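PDB 2ECE: selenium-binding protein from Sulfolobus tokodaii, which is of unknown function but may bind selenium, as its membership of the beta-propeller selenium-binding protein family suggests. Local coordinates for residues Tyr13-Pro16 with Lys17-Met20; Val50-Ser54 with Glu55-Lys59; Trp207-Pro210 with Asn211-Glu214; Ile350-Pro353 with Phe354-Val357; Val437-Glu441 with Ala442-Gln446. One frame throughout, in Å; residues are numbered along the deposited sequence.

Contact 1 of 5, residues Tyr13-Pro16 with Lys17-Met20; sequences YPSP and KMAM
The chain turns at Ser15 into the first turn of helix 16-20, where Ala19 N bonds to Ser15 O at 2.9 Å in the carbonyl plane and Met20 N reaches Pro16 O at 2.9 Å. Ser15 is the N-cap. Its OG, set between the backbone N and the carbonyl carbon (chi1 56°), accepts a long, weak bond from Met18 N at 3.5 Å. A serine suits this place because a short hydroxyl can serve an amide in the first turn, which has no preceding helical carbonyl to bond. Pro16 follows in the first helical position, where a missing N-H costs nothing.

Tyr13, two residues before the cap, lays one ring face against the helix. Ala19 CA stands over that face, shifted toward the rim, 3.9 Å from the ring centroid in a CH-pi contact, while Ala19 CB touches Tyr13 CD1 at 3.5 Å. The small alanine lets the ring come this close to the backbone. A leucine at Tyr13 would probably give up the flat cover over Ala19 and leave Gly451 O, the partner of the tyrosine hydroxyl, without its mate. Pro14 CD meets Met18 CB at 3.8 Å, the two side chains crossing at a slant; the flexible methionine bends beyond CB and runs outward to the surface. The arrangement is that of a serine N-cap followed by proline in the first position of the helix, here opening the short helix that precedes the first strand of the propeller.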
# COMPACT_ATOMS: atom_id res chain seq x y z
N TYR A 13 -20.16 -3.34 -1.88
CA TYR A 13 -20.40 -4.54 -2.66
C TYR A 13 -20.35 -5.74 -1.72
O TYR A 13 -19.43 -5.87 -0.92
CB TYR A 13 -19.33 -4.68 -3.75
CG TYR A 13 -18.98 -3.36 -4.41
CD1 TYR A 13 -17.74 -2.74 -4.16
CD2 TYR A 13 -19.88 -2.72 -5.27
CE1 TYR A 13 -17.41 -1.52 -4.75
CE2 TYR A 13 -19.56 -1.49 -5.86
CZ TYR A 13 -18.32 -0.90 -5.60
OH TYR A 13 -17.99 0.31 -6.19
N PRO A 14 -21.35 -6.64 -1.80
CA PRO A 14 -21.36 -7.82 -0.92
C PRO A 14 -20.16 -8.73 -1.17
O PRO A 14 -19.54 -9.23 -0.24
CB PRO A 14 -22.66 -8.54 -1.30
CG PRO A 14 -23.51 -7.45 -1.87
CD PRO A 14 -22.53 -6.64 -2.68
N SER A 15 -19.83 -8.90 -2.44
CA SER A 15 -18.76 -9.80 -2.85
C SER A 15 -17.86 -9.26 -3.95
O SER A 15 -18.16 -8.25 -4.58
CB SER A 15 -19.38 -11.08 -3.37
OG SER A 15 -20.27 -10.75 -4.42
N PRO A 16 -16.73 -9.95 -4.19
CA PRO A 16 -15.77 -9.57 -5.22
C PRO A 16 -16.45 -9.51 -6.59
O PRO A 16 -16.25 -8.56 -7.35
CB PRO A 16 -14.74 -10.69 -5.14
CG PRO A 16 -14.70 -10.97 -3.67
CD PRO A 16 -16.18 -11.03 -3.35
N LYS A 17 -17.26 -10.52 -6.89
CA LYS A 17 -18.00 -10.59 -8.16
C LYS A 17 -18.86 -9.35 -8.34
O LYS A 17 -18.87 -8.75 -9.42
CB LYS A 17 -18.89 -11.85 -8.19
CG LYS A 17 -19.73 -12.02 -9.47
CD LYS A 17 -20.66 -13.24 -9.37
CE LYS A 17 -21.72 -13.26 -10.47
NZ LYS A 17 -22.70 -14.39 -10.35
N MET A 18 -19.58 -8.95 -7.30
CA MET A 18 -20.44 -7.78 -7.41
C MET A 18 -19.61 -6.50 -7.56
O MET A 18 -20.01 -5.57 -8.26
CB MET A 18 -21.35 -7.65 -6.18
CG MET A 18 -22.39 -8.75 -6.06
SD MET A 18 -23.33 -9.00 -7.59
CE MET A 18 -22.78 -10.66 -8.04
N ALA A 19 -18.46 -6.46 -6.90
CA ALA A 19 -17.59 -5.29 -6.99
C ALA A 19 -17.07 -5.13 -8.42
O ALA A 19 -16.98 -4.01 -8.94
CB ALA A 19 -16.42 -5.42 -6.01
N MET A 20 -16.74 -6.25 -9.06
CA MET A 20 -16.22 -6.24 -10.43
C MET A 20 -17.20 -5.71 -11.46
O MET A 20 -16.80 -5.05 -12.43
CB MET A 20 -15.80 -7.65 -10.85
CG MET A 20 -14.53 -8.16 -10.21
SD MET A 20 -14.00 -9.70 -10.99
CE MET A 20 -13.39 -9.09 -12.57

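Contact 2 of 5, residues Val50-Ser54 with Glu55-Lys59; sequences VNPKS and ETYSK
Tyr57 and Pro52 face each other in the connection between strands 44-49 and 60-65, a surface loop built from successive beta turns: type I over Asn51-Ser54, type I over Ser54-Tyr57 and type II over Thr56-Lys59. Pro52 CA sits almost squarely over the centre of the Tyr57 ring, 3.5 Å from its centroid and 14° off the normal, a CH-pi contact. Pro52 CG extends the cover to Tyr57 CE1 at 3.8 Å. The tyrosine gets there because its CG is anti to the backbone N (chi1 172°), which swings the ring back across the first turn. Val50 O lies at the ring edge, 3.6 Å from Tyr57 CE1, and Ser58 CB covers the rim of the opposite face. The phenol end is held by Lys420 through a hydrogen bond to OH.

The polar side chains fix the backbone. Asn51 OD1 accepts from Lys53 N at 2.9 Å, an Asx turn inside the first type I turn, whose second position suits the fixed phi of Pro52. Ser54 OG accepts from Thr56 N at 3.1 Å in a nearly straight bond (165°), an ST turn, whereas the backbone bond from Tyr57 N to Ser54 O is weak. Asp49 also bonds the hydroxyls of Ser54 and Thr56, tying the loop to the strand it leaves. Consecutive beta turns, braced by an Asx and an ST turn, thus join two antiparallel neighbours of one four-stranded propeller sheet.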
# COMPACT_ATOMS: atom_id res chain seq x y z
N VAL A 50 -10.01 10.58 -13.98
CA VAL A 50 -9.60 9.35 -14.61
C VAL A 50 -10.58 8.74 -15.62
O VAL A 50 -10.41 7.60 -16.06
CB VAL A 50 -9.20 8.38 -13.46
CG1 VAL A 50 -10.05 7.14 -13.43
CG2 VAL A 50 -7.72 8.07 -13.55
N ASN A 51 -11.58 9.53 -16.01
CA ASN A 51 -12.62 9.14 -16.98
C ASN A 51 -12.22 9.62 -18.38
O ASN A 51 -12.17 10.83 -18.63
CB ASN A 51 -13.95 9.80 -16.59
CG ASN A 51 -15.12 9.33 -17.43
OD1 ASN A 51 -14.98 8.96 -18.60
ND2 ASN A 51 -16.31 9.36 -16.83
N PRO A 52 -11.95 8.70 -19.33
CA PRO A 52 -11.55 9.02 -20.71
C PRO A 52 -12.49 9.94 -21.47
O PRO A 52 -12.07 10.67 -22.38
CB PRO A 52 -11.46 7.64 -21.36
CG PRO A 52 -11.08 6.76 -20.22
CD PRO A 52 -12.00 7.24 -19.14
N LYS A 53 -13.77 9.93 -21.10
CA LYS A 53 -14.76 10.76 -21.77
C LYS A 53 -14.81 12.18 -21.22
O LYS A 53 -15.42 13.06 -21.84
CB LYS A 53 -16.14 10.11 -21.65
CG LYS A 53 -16.34 8.89 -22.55
CD LYS A 53 -17.64 8.17 -22.24
CE LYS A 53 -18.84 9.12 -22.20
NZ LYS A 53 -19.06 9.82 -23.50
N SER A 54 -14.18 12.41 -20.08
CA SER A 54 -14.17 13.73 -19.48
C SER A 54 -13.23 14.67 -20.20
O SER A 54 -12.21 14.26 -20.74
CB SER A 54 -13.77 13.66 -18.01
OG SER A 54 -13.61 14.96 -17.48
N GLU A 55 -13.58 15.96 -20.21
CA GLU A 55 -12.75 16.95 -20.86
C GLU A 55 -11.51 17.28 -20.02
O GLU A 55 -10.57 17.91 -20.50
CB GLU A 55 -13.58 18.20 -21.16
CG GLU A 55 -14.60 17.94 -22.26
CD GLU A 55 -15.55 19.09 -22.50
OE1 GLU A 55 -16.29 19.04 -23.51
OE2 GLU A 55 -15.57 20.04 -21.69
N THR A 56 -11.51 16.84 -18.76
CA THR A 56 -10.36 17.06 -17.89
C THR A 56 -9.71 15.71 -17.56
O THR A 56 -9.14 15.53 -16.49
CB THR A 56 -10.75 17.79 -16.58
OG1 THR A 56 -11.91 17.18 -15.99
CG2 THR A 56 -11.02 19.26 -16.86
N TYR A 57 -9.81 14.78 -18.51
CA TYR A 57 -9.23 13.45 -18.36
C TYR A 57 -7.72 13.54 -18.19
O TYR A 57 -7.05 14.30 -18.89
CB TYR A 57 -9.59 12.60 -19.59
CG TYR A 57 -8.90 11.26 -19.67
CD1 TYR A 57 -9.06 10.30 -18.67
CD2 TYR A 57 -8.11 10.93 -20.78
CE1 TYR A 57 -8.45 9.05 -18.77
CE2 TYR A 57 -7.50 9.69 -20.88
CZ TYR A 57 -7.67 8.75 -19.88
OH TYR A 57 -7.06 7.52 -19.99
N SER A 58 -7.18 12.76 -17.26
CA SER A 58 -5.74 12.72 -16.98
C SER A 58 -5.18 14.04 -16.45
O SER A 58 -4.00 14.34 -16.63
CB SER A 58 -4.97 12.31 -18.25
OG SER A 58 -3.61 12.02 -17.95
N LYS A 59 -6.04 14.81 -15.79
CA LYS A 59 -5.64 16.09 -15.22
C LYS A 59 -5.89 16.13 -13.72
O LYS A 59 -6.82 15.50 -13.23
CB LYS A 59 -6.45 17.23 -15.83
CG LYS A 59 -5.99 17.78 -17.16
CD LYS A 59 -6.86 18.99 -17.46
CE LYS A 59 -6.37 19.81 -18.63
NZ LYS A 59 -7.33 20.93 -18.86

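Contact 3 of 5, residues Trp207-Pro210 with Asn211-Glu214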
# COMPACT_ATOMS: atom_id res chain seq x y z
N TRP A 207 8.35 -4.16 9.17
CA TRP A 207 9.34 -3.40 8.43
C TRP A 207 10.45 -3.12 9.45
O TRP A 207 11.35 -3.93 9.61
CB TRP A 207 8.74 -2.09 7.90
CG TRP A 207 9.64 -1.35 6.94
CD1 TRP A 207 10.62 -1.88 6.15
CD2 TRP A 207 9.56 0.04 6.60
NE1 TRP A 207 11.16 -0.90 5.34
CE2 TRP A 207 10.52 0.28 5.59
CE3 TRP A 207 8.76 1.11 7.04
CZ2 TRP A 207 10.71 1.55 5.02
CZ3 TRP A 207 8.95 2.37 6.48
CH2 TRP A 207 9.92 2.57 5.47
N ALA A 208 10.35 -1.99 10.15
CA ALA A 208 11.32 -1.61 11.18
C ALA A 208 10.70 -0.44 11.94
O ALA A 208 9.73 0.13 11.46
CB ALA A 208 12.63 -1.18 10.53
N VAL A 209 11.24 -0.10 13.11
CA VAL A 209 10.68 1.01 13.88
C VAL A 209 11.10 2.35 13.28
O VAL A 209 12.04 2.42 12.50
CB VAL A 209 11.13 0.97 15.36
CG1 VAL A 209 10.74 -0.37 15.99
CG2 VAL A 209 12.62 1.21 15.47
N PRO A 210 10.38 3.43 13.64
CA PRO A 210 10.67 4.77 13.13
C PRO A 210 12.13 5.18 13.26
O PRO A 210 12.74 5.65 12.30
CB PRO A 210 9.76 5.65 13.98
CG PRO A 210 8.55 4.78 14.13
CD PRO A 210 9.17 3.44 14.47
N ASN A 211 12.70 5.00 14.45
CA ASN A 211 14.09 5.38 14.67
C ASN A 211 15.07 4.62 13.78
O ASN A 211 16.24 4.99 13.69
CB ASN A 211 14.45 5.22 16.15
CG ASN A 211 13.72 6.23 17.02
OD1 ASN A 211 13.29 7.27 16.53
ND2 ASN A 211 13.58 5.93 18.31
N THR A 212 14.60 3.57 13.11
CA THR A 212 15.47 2.82 12.21
C THR A 212 15.35 3.30 10.76
O THR A 212 16.36 3.47 10.07
CB THR A 212 15.12 1.30 12.21
OG1 THR A 212 15.44 0.73 13.49
CG2 THR A 212 15.91 0.58 11.12
N ILE A 213 14.12 3.54 10.32
CA ILE A 213 13.86 3.94 8.94
C ILE A 213 13.83 5.42 8.55
O ILE A 213 14.22 5.76 7.44
CB ILE A 213 12.53 3.31 8.43
CG1 ILE A 213 11.33 3.98 9.11
CG2 ILE A 213 12.51 1.81 8.74
CD1 ILE A 213 10.72 5.10 8.28
N GLU A 214 13.39 6.30 9.45
CA GLU A 214 13.28 7.71 9.10
C GLU A 214 14.50 8.41 8.48
O GLU A 214 14.33 9.23 7.57
CB GLU A 214 12.76 8.51 10.29
CG GLU A 214 11.37 8.05 10.74
CD GLU A 214 10.71 8.98 11.73
OE1 GLU A 214 11.42 9.53 12.61
OE2 GLU A 214 9.48 9.16 11.64
O HOH W 1 13.85 -1.51 13.73
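Trp207 opens the first segment by receiving Ile213 on one face of its indole: Ile213 CG2 stands over the six-membered ring, 3.9 Å from its centroid and only 5° off the normal, while Ile213 CD1 reaches Trp207 CZ3 at 3.7 Å. The branched isoleucine thus spreads two methyls on one flat surface, and the rings of Tyr191, Tyr226 and Trp405 also meet the indole. A glycine at Trp207 would probably open a gap under Ile213 and leave these aromatic neighbours without their common partner. Ala208 comes next, its CB tight against Ile213 CG2 at 3.5 Å, a spot suited to a single methyl. Val209, at the N-cap, has no side-chain acceptor for the helix start. Val209 N donates to a water 3.0 Å away that also bonds Thr212 OG1. Val209 O is gripped twice, by Thr212 N from above the carbonyl plane at 2.9 Å and by Ile213 N at 3.2 Å. Pro210, in the first helical position, needs no amide partner; Pro210 O accepts from Glu214 N at 3.0 Å, while the Glu214 carboxylate forms a salt bridge with Arg139. The whole is a proline-started short helix, with an aromatic floor, set in the connection between two adjacent strands of a propeller blade.

Contact 4 of 5, residues Ile350-Pro353 with Phe354-Val357; sequences ISNP and FKPV
Asn352 and Phe354 meet in a type I beta turn, Asn352-Lys355, on the protein surface in the loop between strands 344-349 and 357-363. The turn is closed by Lys355 N bonding to Asn352 O at 2.9 Å, with the donor above the carbonyl plane. The asparagine side chain folds along the same turn: with CG anti to the backbone N (chi1 175°), its OD1 accepts a weak bond from Phe354 N at 3.2 Å and lies 3.5 Å from Phe354 CB, at the edge of the phenyl ring and in its plane. Amide and ring are inclined by 58°, and Asn352 ND2 lies against Lys355 CB at 3.7 Å.

Two prolines stiffen the loop. Pro353 takes the second turn position, where its fixed phi fits; Pro353 O touches Pro356 CG at 3.5 Å. Pro356 CB in turn meets Ile350 CG2 at 4.1 Å, an apolar closure at the loop's base. The Phe354 ring also packs edge-to-face with Phe286, and Pro353 and Pro356 rest on strands of the same neighbouring sheet. Polar bonds from a single asparagine thus shape the turn, while the prolines and the phenylalanine supply the apolar surface by which this loop adheres to the adjacent five-stranded sheet.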
# COMPACT_ATOMS: atom_id res chain seq x y z
N ILE A 350 -2.31 -16.11 -11.14
CA ILE A 350 -2.30 -16.94 -9.95
C ILE A 350 -3.48 -17.89 -9.88
O ILE A 350 -3.97 -18.20 -8.79
CB ILE A 350 -2.23 -16.09 -8.65
CG1 ILE A 350 -3.30 -14.99 -8.67
CG2 ILE A 350 -0.85 -15.49 -8.50
CD1 ILE A 350 -3.34 -14.18 -7.39
N SER A 351 -3.94 -18.35 -11.04
CA SER A 351 -5.05 -19.30 -11.10
C SER A 351 -4.71 -20.41 -10.11
O SER A 351 -5.58 -20.97 -9.45
CB SER A 351 -5.19 -19.87 -12.51
OG SER A 351 -5.50 -18.85 -13.44
N ASN A 352 -3.42 -20.72 -10.04
CA ASN A 352 -2.91 -21.69 -9.08
C ASN A 352 -1.96 -20.82 -8.27
O ASN A 352 -0.84 -20.54 -8.71
CB ASN A 352 -2.14 -22.81 -9.77
CG ASN A 352 -1.49 -23.75 -8.77
OD1 ASN A 352 -1.60 -23.56 -7.56
ND2 ASN A 352 -0.81 -24.77 -9.28
N PRO A 353 -2.41 -20.37 -7.09
CA PRO A 353 -1.63 -19.52 -6.18
C PRO A 353 -0.25 -20.06 -5.86
O PRO A 353 0.71 -19.31 -5.71
CB PRO A 353 -2.52 -19.43 -4.94
CG PRO A 353 -3.89 -19.72 -5.45
CD PRO A 353 -3.64 -20.84 -6.43
N PHE A 354 -0.16 -21.39 -5.75
CA PHE A 354 1.09 -22.05 -5.43
C PHE A 354 2.12 -22.01 -6.56
O PHE A 354 3.31 -22.15 -6.32
CB PHE A 354 0.80 -23.50 -5.04
CG PHE A 354 0.01 -23.62 -3.77
CD1 PHE A 354 0.64 -23.67 -2.54
CD2 PHE A 354 -1.38 -23.67 -3.81
CE1 PHE A 354 -0.09 -23.76 -1.36
CE2 PHE A 354 -2.13 -23.76 -2.63
CZ PHE A 354 -1.48 -23.81 -1.40
N LYS A 355 1.65 -21.82 -7.79
CA LYS A 355 2.55 -21.76 -8.94
C LYS A 355 2.17 -20.62 -9.88
O LYS A 355 1.53 -20.82 -10.91
CB LYS A 355 2.51 -23.09 -9.71
CG LYS A 355 3.63 -24.07 -9.34
CD LYS A 355 4.52 -24.33 -10.54
CE LYS A 355 6.00 -24.22 -10.19
NZ LYS A 355 6.83 -24.08 -11.42
N PRO A 356 2.57 -19.38 -9.52
CA PRO A 356 2.29 -18.18 -10.31
C PRO A 356 2.98 -18.19 -11.67
O PRO A 356 4.12 -18.64 -11.79
CB PRO A 356 2.80 -17.05 -9.41
CG PRO A 356 2.69 -17.63 -8.02
CD PRO A 356 3.21 -19.02 -8.24
N VAL A 357 2.30 -17.69 -12.69
CA VAL A 357 2.85 -17.64 -14.03
C VAL A 357 2.96 -16.20 -14.53
O VAL A 357 1.97 -15.47 -14.55
CB VAL A 357 1.99 -18.46 -15.02
CG1 VAL A 357 2.40 -18.17 -16.45
CG2 VAL A 357 2.13 -19.94 -14.71
O HOH W 2 -0.91 -19.76 -12.02

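Contact 5 of 5, residues Val437-Glu441 with Ala442-Gln446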
# COMPACT_ATOMS: atom_id res chain seq x y z
N VAL A 437 0.18 11.69 -15.56
CA VAL A 437 0.10 12.79 -14.62
C VAL A 437 1.52 13.01 -14.12
O VAL A 437 2.19 12.07 -13.69
CB VAL A 437 -0.80 12.47 -13.42
CG1 VAL A 437 -0.90 13.69 -12.51
CG2 VAL A 437 -2.18 12.05 -13.90
N ASP A 438 1.97 14.24 -14.24
CA ASP A 438 3.29 14.64 -13.78
C ASP A 438 2.99 15.56 -12.60
O ASP A 438 2.34 16.59 -12.76
CB ASP A 438 4.03 15.37 -14.91
CG ASP A 438 5.02 16.40 -14.40
OD1 ASP A 438 5.65 16.16 -13.35
OD2 ASP A 438 5.17 17.44 -15.08
N PHE A 439 3.44 15.18 -11.41
CA PHE A 439 3.17 15.96 -10.21
C PHE A 439 4.18 17.06 -9.93
O PHE A 439 4.22 17.62 -8.83
CB PHE A 439 3.05 15.01 -9.02
CG PHE A 439 1.85 14.09 -9.10
CD1 PHE A 439 0.58 14.56 -8.79
CD2 PHE A 439 1.99 12.77 -9.53
CE1 PHE A 439 -0.54 13.73 -8.90
CE2 PHE A 439 0.88 11.94 -9.64
CZ PHE A 439 -0.38 12.41 -9.33
N GLY A 440 5.00 17.39 -10.93
CA GLY A 440 5.98 18.45 -10.77
C GLY A 440 7.11 18.09 -9.82
O GLY A 440 7.85 17.14 -10.08
N GLU A 441 7.24 18.83 -8.73
CA GLU A 441 8.30 18.55 -7.75
C GLU A 441 7.76 17.71 -6.59
O GLU A 441 8.51 17.29 -5.71
CB GLU A 441 8.89 19.85 -7.21
CG GLU A 441 9.56 20.75 -8.26
CD GLU A 441 10.80 20.12 -8.87
OE1 GLU A 441 11.64 19.59 -8.12
OE2 GLU A 441 10.94 20.17 -10.11
N ALA A 442 6.44 17.49 -6.59
CA ALA A 442 5.82 16.68 -5.54
C ALA A 442 5.97 15.21 -5.91
O ALA A 442 6.10 14.88 -7.09
CB ALA A 442 4.34 17.05 -5.41
N ARG A 443 5.95 14.33 -4.91
CA ARG A 443 6.08 12.89 -5.14
C ARG A 443 4.72 12.23 -4.89
O ARG A 443 3.94 12.71 -4.07
CB ARG A 443 7.15 12.30 -4.22
CG ARG A 443 8.53 12.91 -4.45
CD ARG A 443 9.59 12.36 -3.50
NE ARG A 443 10.87 13.03 -3.71
CZ ARG A 443 11.96 12.82 -2.97
NH1 ARG A 443 11.93 11.96 -1.97
NH2 ARG A 443 13.07 13.49 -3.23
N SER A 444 4.45 11.13 -5.59
CA SER A 444 3.16 10.45 -5.44
C SER A 444 3.25 9.08 -4.78
O SER A 444 4.21 8.34 -4.98
CB SER A 444 2.49 10.33 -6.82
OG SER A 444 3.39 9.76 -7.77
N HIS A 445 2.23 8.74 -3.98
CA HIS A 445 2.22 7.45 -3.31
C HIS A 445 0.92 6.67 -3.56
O HIS A 445 0.57 6.38 -4.71
CB HIS A 445 2.46 7.63 -1.80
CG HIS A 445 3.10 6.44 -1.16
ND1 HIS A 445 4.47 6.31 -1.04
CD2 HIS A 445 2.57 5.29 -0.68
CE1 HIS A 445 4.76 5.13 -0.52
NE2 HIS A 445 3.62 4.49 -0.30
N GLN A 446 0.20 6.32 -2.50
CA GLN A 446 -1.00 5.51 -2.68
C GLN A 446 -2.13 6.16 -3.47
O GLN A 446 -2.36 7.37 -3.40
CB GLN A 446 -1.55 5.02 -1.34
CG GLN A 446 -2.63 3.95 -1.51
CD GLN A 446 -2.81 3.12 -0.26
OE1 GLN A 446 -3.02 3.66 0.83
NE2 GLN A 446 -2.74 1.81 -0.41
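Phe439 and Ser444 touch across a type II' beta turn, Phe439-Ala442, with the phenyl atom CE2 of Phe439 3.6 Å from Ser444 CB. Phe439 has CG anti to its carbonyl carbon (chi1 -66°), which swings the ring away from the turn and in toward the strand that follows. The approach to Ser444 is oblique; one ring face is lined near its rim by Val437 CG1, and the side chain also rests on Val30 and Ala46. Ser444 sets its OG between the backbone N and the carbonyl carbon (chi1 51°), and the hydroxyl bonds to Trp417 O, so the buried polar atom has a partner while the CB is left to meet the ring. Nearer the turn, Phe439 CB and Ala442 CB lie 4.3 Å apart, a fit for a methyl.

The turn itself is closed by Ala442 N bonding to Phe439 O at 3.2 Å, and Gly440 takes its second position with phi 70°, a conformation that side chains disfavour. Asp438 braces the entry: Asp438 OD1, met from above the carboxylate plane, accepts from Gly440 N at 2.8 Å in an Asx turn. Arg443 points to the other side as an extended chain, its guanidinium salt-bridged to Asp406 and bonded to Asn407. Here the turn passes from the outer strand of the last blade to strand 443-449, which completes the first sheet: the characteristic ring closure of a beta propeller.

Following the chain, contact 1 caps the short helix ahead of the first strand, and contact 2 closes the loop between strands 44-49 and 60-65 of the sheet that also takes in the last strand. Contact 3 lies in the connection from strand 201-204 to 229-234, across the chain's centre from contacts 1 and 2, and contact 4 turns between strands 344-349 and 357-363. Contact 5 passes from strand 429-438 to 443-449, joining the last sheet to the first. All five are local and in series; none nests or crosses. Only contacts 2 and 5 touch, Ser58 O packing 4.0 Å from Val437 CG2, where the propeller closes.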